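Local coordinates for nickel ABC transporter (Nickel-binding protein) (Bacillus halodurans, PDB 3T66) that probably serves as the extracellular solute-binding component of an ABC uptake system named for nickel, in a family generally assigned to peptide transport, at residues S22-V30 / E150-G158; G395-P404 / L418-N426. All coordinates share one frame; numbering follows the deposited sequence.

Contact 1. Residues S22-V30 / E150-G158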
ATOM      1  N   SER A  22       2.094  -8.427 -16.239  1.00 54.49           N
ATOM      2  CA  SER A  22       2.214  -9.761 -16.838  1.00 54.30           C
ATOM      3  C   SER A  22       3.161 -10.585 -16.001  1.00 54.47           C
ATOM      4  O   SER A  22       3.802 -10.071 -15.085  1.00 55.17           O
ATOM      5  CB  SER A  22       2.690  -9.671 -18.318  1.00 53.82           C
ATOM      6  N   THR A  23       3.280 -11.861 -16.326  1.00 54.49           N
ATOM      7  CA  THR A  23       4.121 -12.741 -15.557  1.00 55.09           C
ATOM      8  C   THR A  23       4.320 -14.014 -16.364  1.00 55.50           C
ATOM      9  O   THR A  23       3.523 -14.301 -17.252  1.00 55.86           O
ATOM     10  CB  THR A  23       3.461 -13.071 -14.214  1.00 54.97           C
ATOM     11  OG1 THR A  23       4.041 -14.260 -13.689  1.00 57.01           O
ATOM     12  CG2 THR A  23       1.962 -13.344 -14.387  1.00 55.24           C
ATOM     13  N   ASN A  24       5.382 -14.765 -16.087  1.00 55.85           N
ATOM     14  CA  ASN A  24       5.619 -16.034 -16.789  1.00 56.52           C
ATOM     15  C   ASN A  24       5.636 -17.163 -15.789  1.00 56.55           C
ATOM     16  O   ASN A  24       5.987 -18.318 -16.111  1.00 56.05           O
ATOM     17  CB  ASN A  24       6.983 -16.056 -17.501  1.00 57.07           C
ATOM     18  CG  ASN A  24       7.139 -14.980 -18.558  1.00 56.26           C
ATOM     19  OD1 ASN A  24       6.200 -14.282 -18.942  1.00 54.14           O
ATOM     20  ND2 ASN A  24       8.358 -14.860 -19.046  1.00 57.43           N
ATOM     21  N   SER A  25       5.320 -16.794 -14.554  1.00 56.49           N
ATOM     22  CA  SER A  25       5.318 -17.747 -13.474  1.00 56.31           C
ATOM     23  C   SER A  25       4.037 -17.616 -12.701  1.00 55.76           C
ATOM     24  O   SER A  25       3.424 -16.566 -12.708  1.00 55.52           O
ATOM     25  CB  SER A  25       6.497 -17.521 -12.566  1.00 55.84           C
ATOM     26  OG  SER A  25       6.465 -18.511 -11.569  1.00 57.34           O
ATOM     27  N   LEU A  26       3.609 -18.703 -12.081  1.00 55.37           N
ATOM     28  CA  LEU A  26       2.521 -18.627 -11.125  1.00 55.32           C
ATOM     29  C   LEU A  26       2.980 -19.307  -9.858  1.00 55.74           C
ATOM     30  O   LEU A  26       2.180 -19.822  -9.078  1.00 56.61           O
ATOM     31  CB  LEU A  26       1.224 -19.260 -11.653  1.00 54.67           C
ATOM     32  CG  LEU A  26       0.555 -18.576 -12.847  1.00 54.10           C
ATOM     33  CD1 LEU A  26      -0.532 -19.432 -13.453  1.00 54.36           C
ATOM     34  CD2 LEU A  26      -0.024 -17.288 -12.450  1.00 53.30           C
ATOM     35  N   ASP A  27       4.275 -19.319  -9.635  1.00 55.56           N
ATOM     36  CA  ASP A  27       4.715 -19.767  -8.355  1.00 55.93           C
ATOM     37  C   ASP A  27       4.452 -18.677  -7.290  1.00 56.55           C
ATOM     38  O   ASP A  27       5.213 -17.697  -7.210  1.00 56.70           O
ATOM     39  CB  ASP A  27       6.173 -20.105  -8.421  1.00 55.44           C
ATOM     40  CG  ASP A  27       6.662 -20.710  -7.156  1.00 56.70           C
ATOM     41  OD1 ASP A  27       7.737 -21.329  -7.199  1.00 58.49           O
ATOM     42  OD2 ASP A  27       5.972 -20.585  -6.114  1.00 58.70           O
ATOM     43  N   PRO A  28       3.409 -18.852  -6.443  1.00 56.62           N
ATOM     44  CA  PRO A  28       3.079 -17.787  -5.485  1.00 57.18           C
ATOM     45  C   PRO A  28       4.259 -17.415  -4.610  1.00 57.77           C
ATOM     46  O   PRO A  28       4.279 -16.354  -4.000  1.00 58.42           O
ATOM     47  CB  PRO A  28       1.996 -18.426  -4.635  1.00 56.54           C
ATOM     48  CG  PRO A  28       2.311 -19.864  -4.682  1.00 56.09           C
ATOM     49  CD  PRO A  28       2.713 -20.095  -6.099  1.00 56.20           C
ATOM     50  N   HIS A  29       5.247 -18.285  -4.565  1.00 58.85           N
ATOM     51  CA  HIS A  29       6.431 -18.010  -3.782  1.00 60.51           C
ATOM     52  C   HIS A  29       7.513 -17.170  -4.444  1.00 61.88           C
ATOM     53  O   HIS A  29       8.080 -16.314  -3.788  1.00 62.32           O
ATOM     54  CB  HIS A  29       7.002 -19.294  -3.209  1.00 59.82           C
ATOM     55  CG  HIS A  29       6.057 -19.974  -2.277  1.00 59.81           C
ATOM     56  ND1 HIS A  29       6.165 -21.304  -1.940  1.00 58.68           N
ATOM     57  CD2 HIS A  29       4.951 -19.511  -1.648  1.00 58.75           C
ATOM     58  CE1 HIS A  29       5.177 -21.629  -1.125  1.00 59.41           C
ATOM     59  NE2 HIS A  29       4.423 -20.558  -0.934  1.00 59.71           N
ATOM     60  N   VAL A  30       7.785 -17.385  -5.728  1.00 63.38           N
ATOM     61  CA  VAL A  30       8.745 -16.555  -6.445  1.00 64.74           C
ATOM     62  C   VAL A  30       8.060 -15.338  -7.093  1.00 65.98           C
ATOM     63  O   VAL A  30       8.730 -14.373  -7.439  1.00 66.29           O
ATOM     64  CB  VAL A  30       9.562 -17.385  -7.491  1.00 64.26           C
ATOM     65  N   GLU A 150       3.852 -30.788  -7.806  1.00 65.23           N
ATOM     66  CA  GLU A 150       5.106 -30.282  -8.354  1.00 64.05           C
ATOM     67  C   GLU A 150       5.220 -29.099  -9.299  1.00 63.32           C
ATOM     68  O   GLU A 150       6.202 -28.414  -9.228  1.00 63.35           O
ATOM     69  CB  GLU A 150       5.959 -31.429  -8.853  1.00 63.95           C
ATOM     70  N   ASP A 151       4.302 -28.908 -10.235  1.00 62.08           N
ATOM     71  CA  ASP A 151       4.446 -27.864 -11.247  1.00 61.05           C
ATOM     72  C   ASP A 151       4.011 -26.490 -10.801  1.00 59.85           C
ATOM     73  O   ASP A 151       2.987 -26.010 -11.170  1.00 59.43           O
ATOM     74  CB  ASP A 151       3.632 -28.247 -12.462  1.00 61.94           C
ATOM     75  CG  ASP A 151       3.981 -27.455 -13.678  1.00 63.92           C
ATOM     76  OD1 ASP A 151       4.941 -26.681 -13.651  1.00 65.02           O
ATOM     77  OD2 ASP A 151       3.275 -27.614 -14.674  1.00 65.94           O
ATOM     78  N   PHE A 152       4.845 -25.853 -10.023  1.00 58.67           N
ATOM     79  CA  PHE A 152       4.582 -24.564  -9.443  1.00 57.64           C
ATOM     80  C   PHE A 152       4.561 -23.395 -10.420  1.00 57.14           C
ATOM     81  O   PHE A 152       3.764 -22.467 -10.255  1.00 57.08           O
ATOM     82  CB  PHE A 152       5.618 -24.292  -8.371  1.00 57.42           C
ATOM     83  CG  PHE A 152       5.632 -25.311  -7.259  1.00 58.16           C
ATOM     84  CD1 PHE A 152       4.509 -25.546  -6.493  1.00 57.60           C
ATOM     85  CD2 PHE A 152       6.787 -26.025  -6.968  1.00 59.32           C
ATOM     86  CE1 PHE A 152       4.533 -26.463  -5.464  1.00 57.89           C
ATOM     87  CE2 PHE A 152       6.815 -26.942  -5.923  1.00 59.86           C
ATOM     88  CZ  PHE A 152       5.686 -27.165  -5.174  1.00 58.47           C
ATOM     89  N   THR A 153       5.428 -23.410 -11.415  1.00 56.45           N
ATOM     90  CA  THR A 153       5.400 -22.351 -12.397  1.00 56.87           C
ATOM     91  C   THR A 153       4.061 -22.275 -13.103  1.00 57.08           C
ATOM     92  O   THR A 153       3.563 -21.177 -13.380  1.00 56.58           O
ATOM     93  CB  THR A 153       6.490 -22.511 -13.477  1.00 57.43           C
ATOM     94  OG1 THR A 153       7.774 -22.548 -12.843  1.00 58.19           O
ATOM     95  CG2 THR A 153       6.459 -21.351 -14.470  1.00 55.60           C
ATOM     96  N   ASN A 154       3.473 -23.428 -13.391  1.00 57.63           N
ATOM     97  CA  ASN A 154       2.342 -23.444 -14.312  1.00 58.57           C
ATOM     98  C   ASN A 154       1.061 -23.997 -13.715  1.00 58.64           C
ATOM     99  O   ASN A 154       0.023 -24.008 -14.388  1.00 59.10           O
ATOM    100  CB  ASN A 154       2.677 -24.257 -15.559  1.00 58.96           C
ATOM    101  CG  ASN A 154       4.116 -24.093 -16.001  1.00 61.23           C
ATOM    102  OD1 ASN A 154       4.499 -23.022 -16.500  1.00 64.47           O
ATOM    103  ND2 ASN A 154       4.928 -25.156 -15.830  1.00 59.84           N
ATOM    104  N   HIS A 155       1.126 -24.466 -12.473  1.00 57.84           N
ATOM    105  CA  HIS A 155      -0.003 -25.178 -11.904  1.00 57.06           C
ATOM    106  C   HIS A 155       0.032 -25.224 -10.379  1.00 55.42           C
ATOM    107  O   HIS A 155       0.278 -26.274  -9.793  1.00 55.91           O
ATOM    108  CB  HIS A 155      -0.067 -26.591 -12.466  1.00 57.54           C
ATOM    109  CG  HIS A 155      -1.460 -27.108 -12.616  1.00 60.98           C
ATOM    110  ND1 HIS A 155      -2.348 -27.166 -11.563  1.00 62.84           N
ATOM    111  CD2 HIS A 155      -2.121 -27.600 -13.695  1.00 64.44           C
ATOM    112  CE1 HIS A 155      -3.497 -27.668 -11.983  1.00 63.74           C
ATOM    113  NE2 HIS A 155      -3.386 -27.933 -13.274  1.00 65.24           N
ATOM    114  N   PRO A 156      -0.203 -24.075  -9.736  1.00 53.70           N
ATOM    115  CA  PRO A 156      -0.312 -24.001  -8.277  1.00 52.12           C
ATOM    116  C   PRO A 156      -1.643 -24.540  -7.698  1.00 50.92           C
ATOM    117  O   PRO A 156      -2.729 -24.208  -8.151  1.00 50.34           O
ATOM    118  CB  PRO A 156      -0.150 -22.496  -7.986  1.00 52.01           C
ATOM    119  CG  PRO A 156      -0.445 -21.793  -9.264  1.00 52.62           C
ATOM    120  CD  PRO A 156      -0.155 -22.742 -10.383  1.00 53.66           C
ATOM    121  N   VAL A 157      -1.575 -25.384  -6.687  1.00 49.88           N
ATOM    122  CA  VAL A 157      -2.826 -25.896  -6.151  1.00 48.64           C
ATOM    123  C   VAL A 157      -3.062 -25.356  -4.781  1.00 47.18           C
ATOM    124  O   VAL A 157      -2.408 -25.768  -3.827  1.00 46.95           O
ATOM    125  CB  VAL A 157      -2.931 -27.434  -6.247  1.00 48.78           C
ATOM    126  CG1 VAL A 157      -3.865 -27.999  -5.174  1.00 48.47           C
ATOM    127  CG2 VAL A 157      -3.479 -27.760  -7.608  1.00 49.66           C
ATOM    128  N   GLY A 158      -3.982 -24.403  -4.709  1.00 46.06           N
ATOM    129  CA  GLY A 158      -4.234 -23.678  -3.480  1.00 44.68           C
ATOM    130  C   GLY A 158      -5.648 -23.841  -3.015  1.00 44.10           C
ATOM    131  O   GLY A 158      -6.358 -24.744  -3.455  1.00 44.16           O
TER
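The D27 carboxylate lies beside F152, its plane 28° from that of the ring. The ring does not make the touch. CB of F152 meets OD1 of D27 at 3.8 Å. One face of the F152 ring carries the carbonyl oxygen of E150, displaced toward the rim. The ring is also in a cation-pi contact with R98, which lies outside both segments. R98 NH1 also forms a salt bridge to OD1 of D27, so one guanidinium ties the two residues together. D27 has CG trans to its own nitrogen (chi1 -174°), which carries the carboxylate over to CB of F152.

The backbones meet next to this pair. L26 N donates to T153 O at 2.8 Å, with a bent N-H...O angle of 135°. This is the one hydrogen bond between 22-30 and 150-158. D27 N goes elsewhere: it donates almost straight to S25 OG at 3.0 Å, closing an ST turn. S25 O in turn accepts from T23 OG1 at 2.6 Å, on a lone pair in the carbonyl plane. These bonds lie within 22-30, on residues flanking L26.

Two contacts are apolar. CB of L26 sits on CG of P156 at 3.9 Å. CD of P28 meets CB of P156 at 4.2 Å, so the P156 ring touches both residues. Separately, the CG2 methyl of T153 lies beside a backbone carbonyl, 3.5 Å from O of N24.

Neither segment is a regular helix or strand. The contact joins the loop after strand 14-19 to the loop before strand 162-168. L26 and P156 both rest on L164 of that strand. L26 also touches I35, and P28 touches P36, in helix 35-38. R98 belongs to helix 89-100, where H29 packs on S95 and A99.

Contact 2. Residues G395-P404 / L418-N426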
ATOM      1  N   GLY A 395       4.055  -0.098  11.829  1.00 46.01           N
ATOM      2  CA  GLY A 395       5.319  -0.192  12.596  1.00 46.31           C
ATOM      3  C   GLY A 395       6.631  -0.070  11.822  1.00 46.83           C
ATOM      4  O   GLY A 395       7.555   0.600  12.279  1.00 46.40           O
ATOM      5  N   TYR A 396       6.715  -0.721  10.655  1.00 47.78           N
ATOM      6  CA  TYR A 396       7.878  -0.589   9.810  1.00 48.32           C
ATOM      7  C   TYR A 396       7.987   0.836   9.329  1.00 48.47           C
ATOM      8  O   TYR A 396       9.050   1.434   9.422  1.00 49.55           O
ATOM      9  CB  TYR A 396       7.916  -1.553   8.618  1.00 48.39           C
ATOM     10  CG  TYR A 396       9.133  -1.255   7.743  1.00 52.16           C
ATOM     11  CD1 TYR A 396      10.390  -1.868   7.986  1.00 53.58           C
ATOM     12  CD2 TYR A 396       9.051  -0.277   6.718  1.00 56.89           C
ATOM     13  CE1 TYR A 396      11.506  -1.552   7.214  1.00 54.80           C
ATOM     14  CE2 TYR A 396      10.154   0.058   5.945  1.00 57.95           C
ATOM     15  CZ  TYR A 396      11.370  -0.582   6.190  1.00 59.08           C
ATOM     16  OH  TYR A 396      12.427  -0.209   5.394  1.00 62.26           O
ATOM     17  N   TYR A 397       6.915   1.400   8.810  1.00 48.33           N
ATOM     18  CA  TYR A 397       7.035   2.745   8.245  1.00 48.22           C
ATOM     19  C   TYR A 397       7.554   3.746   9.270  1.00 48.64           C
ATOM     20  O   TYR A 397       8.465   4.562   9.004  1.00 48.96           O
ATOM     21  CB  TYR A 397       5.680   3.206   7.763  1.00 47.30           C
ATOM     22  CG  TYR A 397       5.600   4.668   7.562  1.00 46.25           C
ATOM     23  CD1 TYR A 397       6.284   5.277   6.514  1.00 44.75           C
ATOM     24  CD2 TYR A 397       4.823   5.464   8.417  1.00 47.58           C
ATOM     25  CE1 TYR A 397       6.191   6.654   6.278  1.00 45.89           C
ATOM     26  CE2 TYR A 397       4.726   6.864   8.224  1.00 48.28           C
ATOM     27  CZ  TYR A 397       5.407   7.460   7.130  1.00 48.43           C
ATOM     28  OH  TYR A 397       5.320   8.833   6.899  1.00 45.35           O
ATOM     29  N   LEU A 398       6.944   3.688  10.444  1.00 48.54           N
ATOM     30  CA  LEU A 398       7.144   4.726  11.406  1.00 48.99           C
ATOM     31  C   LEU A 398       8.534   4.593  11.874  1.00 50.25           C
ATOM     32  O   LEU A 398       9.295   5.550  11.848  1.00 51.23           O
ATOM     33  CB  LEU A 398       6.206   4.579  12.579  1.00 48.10           C
ATOM     34  CG  LEU A 398       4.808   5.070  12.300  1.00 46.13           C
ATOM     35  CD1 LEU A 398       3.912   4.621  13.426  1.00 46.68           C
ATOM     36  CD2 LEU A 398       4.785   6.550  12.143  1.00 44.24           C
ATOM     37  N   ASN A 399       8.889   3.395  12.292  1.00 51.30           N
ATOM     38  CA  ASN A 399      10.232   3.201  12.723  1.00 52.73           C
ATOM     39  C   ASN A 399      11.235   3.649  11.647  1.00 53.24           C
ATOM     40  O   ASN A 399      12.176   4.419  11.932  1.00 53.72           O
ATOM     41  CB  ASN A 399      10.471   1.767  13.125  1.00 53.24           C
ATOM     42  CG  ASN A 399      11.690   1.635  13.981  1.00 55.56           C
ATOM     43  OD1 ASN A 399      11.628   1.777  15.213  1.00 59.56           O
ATOM     44  ND2 ASN A 399      12.824   1.392  13.340  1.00 53.65           N
ATOM     45  N   ALA A 400      11.006   3.221  10.409  1.00 53.14           N
ATOM     46  CA  ALA A 400      11.933   3.519   9.350  1.00 53.30           C
ATOM     47  C   ALA A 400      12.079   5.024   9.135  1.00 53.68           C
ATOM     48  O   ALA A 400      13.180   5.523   8.865  1.00 54.38           O
ATOM     49  CB  ALA A 400      11.522   2.845   8.089  1.00 53.38           C
ATOM     50  N   THR A 401      11.005   5.772   9.278  1.00 53.49           N
ATOM     51  CA  THR A 401      11.070   7.170   8.843  1.00 53.69           C
ATOM     52  C   THR A 401      11.311   8.198   9.973  1.00 54.26           C
ATOM     53  O   THR A 401      11.697   9.369   9.730  1.00 54.73           O
ATOM     54  CB  THR A 401       9.808   7.485   8.035  1.00 53.52           C
ATOM     55  OG1 THR A 401       9.614   6.425   7.076  1.00 54.37           O
ATOM     56  CG2 THR A 401       9.934   8.788   7.325  1.00 52.17           C
ATOM     57  N   TYR A 402      11.114   7.751  11.213  1.00 54.29           N
ATOM     58  CA  TYR A 402      11.045   8.663  12.332  1.00 53.78           C
ATOM     59  C   TYR A 402      11.992   8.331  13.453  1.00 54.42           C
ATOM     60  O   TYR A 402      12.444   9.218  14.148  1.00 54.20           O
ATOM     61  CB  TYR A 402       9.620   8.692  12.850  1.00 53.60           C
ATOM     62  CG  TYR A 402       8.678   9.272  11.848  1.00 51.42           C
ATOM     63  CD1 TYR A 402       8.714  10.644  11.557  1.00 49.73           C
ATOM     64  CD2 TYR A 402       7.765   8.463  11.174  1.00 50.03           C
ATOM     65  CE1 TYR A 402       7.858  11.207  10.632  1.00 50.32           C
ATOM     66  CE2 TYR A 402       6.900   9.001  10.240  1.00 51.05           C
ATOM     67  CZ  TYR A 402       6.949  10.387   9.972  1.00 52.21           C
ATOM     68  OH  TYR A 402       6.103  10.962   9.049  1.00 53.16           O
ATOM     69  N   HIS A 403      12.289   7.056  13.657  1.00 55.37           N
ATOM     70  CA  HIS A 403      13.188   6.725  14.743  1.00 56.35           C
ATOM     71  C   HIS A 403      14.615   7.140  14.386  1.00 57.02           C
ATOM     72  O   HIS A 403      15.027   6.959  13.253  1.00 57.15           O
ATOM     73  CB  HIS A 403      13.117   5.259  15.081  1.00 55.98           C
ATOM     74  CG  HIS A 403      13.952   4.895  16.253  1.00 57.48           C
ATOM     75  ND1 HIS A 403      15.332   4.915  16.214  1.00 59.38           N
ATOM     76  CD2 HIS A 403      13.616   4.529  17.509  1.00 56.93           C
ATOM     77  CE1 HIS A 403      15.810   4.570  17.395  1.00 58.62           C
ATOM     78  NE2 HIS A 403      14.790   4.317  18.195  1.00 58.22           N
ATOM     79  N   PRO A 404      15.363   7.730  15.349  1.00 58.18           N
ATOM     80  CA  PRO A 404      16.789   8.080  15.154  1.00 58.79           C
ATOM     81  C   PRO A 404      17.574   7.039  14.341  1.00 59.20           C
ATOM     82  O   PRO A 404      18.316   7.403  13.455  1.00 59.84           O
ATOM     83  CB  PRO A 404      17.341   8.140  16.594  1.00 58.88           C
ATOM     84  CG  PRO A 404      16.115   8.350  17.504  1.00 58.61           C
ATOM     85  CD  PRO A 404      14.862   8.227  16.649  1.00 58.44           C
ATOM     86  N   LEU A 418       8.290  11.393  20.421  1.00 55.39           N
ATOM     87  CA  LEU A 418       8.105  10.438  19.331  1.00 54.08           C
ATOM     88  C   LEU A 418       8.906   9.132  19.454  1.00 53.51           C
ATOM     89  O   LEU A 418       8.339   8.039  19.445  1.00 53.68           O
ATOM     90  CB  LEU A 418       8.420  11.093  17.983  1.00 53.29           C
ATOM     91  CG  LEU A 418       8.034  10.323  16.724  1.00 52.35           C
ATOM     92  CD1 LEU A 418       6.606   9.841  16.770  1.00 52.22           C
ATOM     93  CD2 LEU A 418       8.192  11.218  15.525  1.00 54.13           C
ATOM     94  N   THR A 419      10.215   9.242  19.551  1.00 52.34           N
ATOM     95  CA  THR A 419      11.001   8.082  19.796  1.00 51.81           C
ATOM     96  C   THR A 419      10.463   7.280  20.971  1.00 52.40           C
ATOM     97  O   THR A 419      10.497   6.027  20.971  1.00 51.98           O
ATOM     98  CB  THR A 419      12.394   8.494  19.999  1.00 52.10           C
ATOM     99  OG1 THR A 419      12.796   9.195  18.808  1.00 51.17           O
ATOM    100  CG2 THR A 419      13.307   7.245  20.287  1.00 50.66           C
ATOM    101  N   GLY A 420       9.912   7.999  21.946  1.00 52.66           N
ATOM    102  CA  GLY A 420       9.277   7.353  23.092  1.00 53.40           C
ATOM    103  C   GLY A 420       8.253   6.342  22.601  1.00 53.93           C
ATOM    104  O   GLY A 420       8.286   5.149  22.933  1.00 54.20           O
ATOM    105  N   ILE A 421       7.347   6.831  21.768  1.00 53.81           N
ATOM    106  CA  ILE A 421       6.203   6.054  21.375  1.00 52.79           C
ATOM    107  C   ILE A 421       6.679   4.903  20.533  1.00 52.07           C
ATOM    108  O   ILE A 421       6.334   3.748  20.792  1.00 52.09           O
ATOM    109  CB  ILE A 421       5.198   6.915  20.637  1.00 52.70           C
ATOM    110  CG1 ILE A 421       4.826   8.122  21.498  1.00 51.96           C
ATOM    111  CG2 ILE A 421       3.967   6.104  20.353  1.00 53.60           C
ATOM    112  CD1 ILE A 421       3.998   9.171  20.792  1.00 53.35           C
ATOM    113  N   ILE A 422       7.513   5.215  19.553  1.00 51.77           N
ATOM    114  CA  ILE A 422       7.951   4.186  18.603  1.00 51.67           C
ATOM    115  C   ILE A 422       8.622   3.068  19.369  1.00 51.93           C
ATOM    116  O   ILE A 422       8.332   1.909  19.135  1.00 51.74           O
ATOM    117  CB  ILE A 422       8.798   4.738  17.418  1.00 51.20           C
ATOM    118  CG1 ILE A 422       7.927   5.687  16.582  1.00 49.94           C
ATOM    119  CG2 ILE A 422       9.376   3.582  16.577  1.00 48.70           C
ATOM    120  CD1 ILE A 422       8.692   6.733  15.774  1.00 49.81           C
ATOM    121  N   ASP A 423       9.451   3.437  20.330  1.00 52.56           N
ATOM    122  CA  ASP A 423       9.954   2.470  21.293  1.00 53.75           C
ATOM    123  C   ASP A 423       8.889   1.554  21.959  1.00 52.90           C
ATOM    124  O   ASP A 423       9.023   0.319  21.879  1.00 53.53           O
ATOM    125  CB  ASP A 423      10.806   3.178  22.349  1.00 54.97           C
ATOM    126  CG  ASP A 423      12.133   3.671  21.798  1.00 58.78           C
ATOM    127  OD1 ASP A 423      12.378   3.412  20.599  1.00 65.18           O
ATOM    128  OD2 ASP A 423      12.928   4.302  22.549  1.00 61.99           O
ATOM    129  N   GLU A 424       7.857   2.098  22.611  1.00 51.46           N
ATOM    130  CA  GLU A 424       6.879   1.179  23.227  1.00 51.21           C
ATOM    131  C   GLU A 424       6.322   0.348  22.107  1.00 50.73           C
ATOM    132  O   GLU A 424       6.260  -0.881  22.228  1.00 49.72           O
ATOM    133  CB  GLU A 424       5.736   1.851  24.033  1.00 51.05           C
ATOM    134  N   LEU A 425       5.978   1.034  21.002  1.00 50.50           N
ATOM    135  CA  LEU A 425       5.332   0.384  19.856  1.00 49.54           C
ATOM    136  C   LEU A 425       6.125  -0.808  19.390  1.00 49.76           C
ATOM    137  O   LEU A 425       5.512  -1.820  19.144  1.00 50.16           O
ATOM    138  CB  LEU A 425       5.033   1.331  18.698  1.00 48.56           C
ATOM    139  CG  LEU A 425       4.341   0.671  17.487  1.00 47.42           C
ATOM    140  CD1 LEU A 425       2.968   0.190  17.799  1.00 47.82           C
ATOM    141  CD2 LEU A 425       4.277   1.556  16.251  1.00 45.53           C
ATOM    142  N   ASN A 426       7.456  -0.702  19.287  1.00 50.05           N
ATOM    143  CA  ASN A 426       8.299  -1.832  18.843  1.00 51.27           C
ATOM    144  C   ASN A 426       8.404  -2.952  19.906  1.00 52.00           C
ATOM    145  O   ASN A 426       8.835  -4.052  19.626  1.00 52.27           O
ATOM    146  CB  ASN A 426       9.719  -1.401  18.407  1.00 50.70           C
ATOM    147  CG  ASN A 426       9.749  -0.274  17.331  1.00 52.50           C
ATOM    148  OD1 ASN A 426       8.809  -0.079  16.537  1.00 54.74           O
ATOM    149  ND2 ASN A 426      10.875   0.464  17.297  1.00 50.98           N
TER
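N426 ND2 donates to N399 OD1 at 2.6 Å, the one hydrogen bond between helix 395-402 and helix 418-426. The N-H...O angle is 150°. The two side chains cross at about a right angle, and their amide planes are 60° apart. The donor comes from above the carbonyl plane of N399, not along a lone pair. N399 reaches it because CG lies opposite the main-chain nitrogen (chi1 -161°), swinging the amide toward the other helix. Its OD1 also passes over CG2 of I422. With a leucine at N399, ND2 of N426 would probably lose its acceptor and its amide would be left free to turn.

The helices run roughly antiparallel, with segment axes 10.3 Å apart at closest. I422 fills the middle. Its CD1 meets CB of Y402 at 3.6 Å, and its CG2 lies against N399. CD2 of L418 also packs on CB of Y402, at 3.9 Å. Further along, the L398 and L425 side chains cross at about a right angle, with CD1 of L398 4.2 Å from CD2 of L425. CD2 of L425 also rests on CA of G395.

Beyond the C-terminal end of helix 395-402, CD2 and NE2 of H403 are both near CG2 of T419. OD1 of D423 comes to the ring edge, 3.5 Å from H403 CD2. P404 CD lies over one face of the imidazole and also meets OG1 of T419, whose hydroxyl is hydrogen-bonded to D415 O. Y402 and L398 continue onto I445 of helix 431-447.

The chemistry is that of helix packing: leucine, isoleucine and tyrosine carbons within, polar groups along one side. H403 ND1 accepts a hydrogen bond from T405 N. The ring is therefore probably neutral, its proton on NE2, the side where D423 OD1 approaches without forming a bond.

Contact 1 and contact 2 are separate pieces of packing in one chain. Their centres are 37 Å apart, and their nearest atoms are about 19 Å apart, so they do not touch. They are also in series: contact 1 closes before contact 2 opens. Contact 1 joins loops 120 residues apart in sequence. Contact 2 joins two helices with only a short connection of 13 residues between its segments. Each is partly buried and uses a single hydrogen bond across its interface, from backbone in contact 1 and from side chains in contact 2. Both lie away from the calcium-binding residue D179, and neither includes an annotated ligand site.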